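Side-chain contact in P-granule scaffold (PDB 5W4A), which serves as a scaffold of germ granules (P granules) in a nematode and is probably linked to RNA binding and mRNA repression: residues A137-A142 / C164-D169. Sequence-based numbering, arbitrary orientation.
Sequences AAKILA and CGLDLD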
# COMPACT_ATOMS: atom_id res chain seq x y z
N ALA C 137 -8.25 3.21 9.62
CA ALA C 137 -9.46 3.87 9.14
C ALA C 137 -9.15 4.75 7.93
O ALA C 137 -9.90 4.75 6.95
CB ALA C 137 -10.11 4.71 10.24
N ALA C 138 -8.03 5.46 7.95
CA ALA C 138 -7.70 6.34 6.83
C ALA C 138 -7.28 5.54 5.61
O ALA C 138 -7.60 5.90 4.48
CB ALA C 138 -6.57 7.30 7.20
N LYS C 139 -6.53 4.46 5.84
CA LYS C 139 -6.08 3.62 4.74
C LYS C 139 -7.25 2.90 4.07
O LYS C 139 -7.26 2.75 2.85
CB LYS C 139 -5.02 2.64 5.25
CG LYS C 139 -3.72 3.33 5.66
CD LYS C 139 -2.82 2.39 6.44
CE LYS C 139 -1.62 3.14 7.04
NZ LYS C 139 -0.85 3.90 6.04
N ILE C 140 -8.26 2.49 4.84
CA ILE C 140 -9.45 1.89 4.22
C ILE C 140 -10.16 2.91 3.34
O ILE C 140 -10.58 2.60 2.22
CB ILE C 140 -10.38 1.32 5.30
CG1 ILE C 140 -9.72 0.14 6.02
CG2 ILE C 140 -11.76 0.93 4.69
CD1 ILE C 140 -10.40 -0.21 7.31
N LEU C 141 -10.33 4.14 3.84
CA LEU C 141 -10.93 5.21 3.04
C LEU C 141 -10.18 5.43 1.73
O LEU C 141 -10.80 5.54 0.66
CB LEU C 141 -10.95 6.50 3.87
CG LEU C 141 -11.36 7.77 3.13
CD1 LEU C 141 -12.75 7.65 2.52
CD2 LEU C 141 -11.31 8.90 4.11
N ALA C 142 -8.85 5.47 1.79
CA ALA C 142 -8.05 5.66 0.58
C ALA C 142 -8.29 4.55 -0.42
O ALA C 142 -8.47 4.82 -1.62
CB ALA C 142 -6.57 5.75 0.96
N CYS C 164 -4.97 -6.27 0.87
CA CYS C 164 -4.08 -7.29 1.40
C CYS C 164 -2.99 -6.68 2.26
O CYS C 164 -2.49 -7.35 3.16
CB CYS C 164 -3.48 -8.11 0.27
SG CYS C 164 -4.76 -8.96 -0.73
N GLY C 165 -2.67 -5.39 2.06
CA GLY C 165 -1.69 -4.72 2.90
C GLY C 165 -2.18 -4.41 4.29
O GLY C 165 -1.36 -4.04 5.15
N LEU C 166 -3.50 -4.47 4.51
CA LEU C 166 -4.13 -4.39 5.83
C LEU C 166 -4.57 -5.76 6.34
O LEU C 166 -5.35 -5.85 7.30
CB LEU C 166 -5.32 -3.43 5.76
CG LEU C 166 -5.04 -2.01 5.30
CD1 LEU C 166 -6.33 -1.24 5.03
CD2 LEU C 166 -4.22 -1.32 6.38
N ASP C 167 -4.06 -6.83 5.73
CA ASP C 167 -4.47 -8.19 6.02
C ASP C 167 -5.99 -8.34 5.88
O ASP C 167 -6.63 -9.11 6.60
CB ASP C 167 -3.98 -8.64 7.40
CG ASP C 167 -2.47 -8.88 7.43
OD1 ASP C 167 -1.81 -8.84 6.36
OD2 ASP C 167 -1.93 -9.12 8.54
N LEU C 168 -6.55 -7.64 4.88
CA LEU C 168 -7.94 -7.77 4.47
C LEU C 168 -8.05 -8.61 3.19
O LEU C 168 -8.93 -8.38 2.34
CB LEU C 168 -8.57 -6.38 4.31
CG LEU C 168 -8.74 -5.61 5.62
CD1 LEU C 168 -9.22 -4.21 5.36
CD2 LEU C 168 -9.68 -6.36 6.59
N ASP C 169 -7.21 -9.64 3.09
CA ASP C 169 -7.28 -10.59 1.98
C ASP C 169 -8.67 -11.17 1.79
O ASP C 169 -9.09 -11.39 0.64
CB ASP C 169 -6.24 -11.70 2.20
CG ASP C 169 -4.88 -11.13 2.53
OD1 ASP C 169 -4.70 -10.65 3.68
OD2 ASP C 169 -4.03 -11.12 1.60
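Leu-166 reaches across to Lys-139 and Ile-140, joining a helix to an interhelical loop in this largely helical N-domain. Residues 137-142 lie on helix 136-148. Residues 164-169 run from a short 3-10 turn through a loop into the start of helix 169-179, with Leu-168 at its N-cap position. The link is apolar, with no hydrogen bond between the two segments.

The bond from CA to CB of Leu-166 is directed toward helix 136-148. With chi2 at 169°, CD1 continues the chain outward from CA and reaches toward the helix. CD1 touches both helix residues, CD2 the lysine alone. CD1 of Leu-166 meets CG1 of Ile-140 at 3.8 Å and also rests on CB of Lys-139. CD2 of Leu-166 lies 4.0 Å from CD of Lys-139. The lysine thus offers its aliphatic stem to both methyls. Its polar end turns away from the loop, and NZ is held by the carbonyl oxygens of Gln-133 and Lys-131.

Ile-140 is buried and also packs on Ile-8 and Tyr-17, so the N-terminal part of the chain adds to this apolar patch. The backbone O of Leu-166 accepts a hydrogen bond from Arg-15. Leu-168 makes a looser second contact with the helix, its CD1 standing 4.4 Å from CG1 of Ile-140.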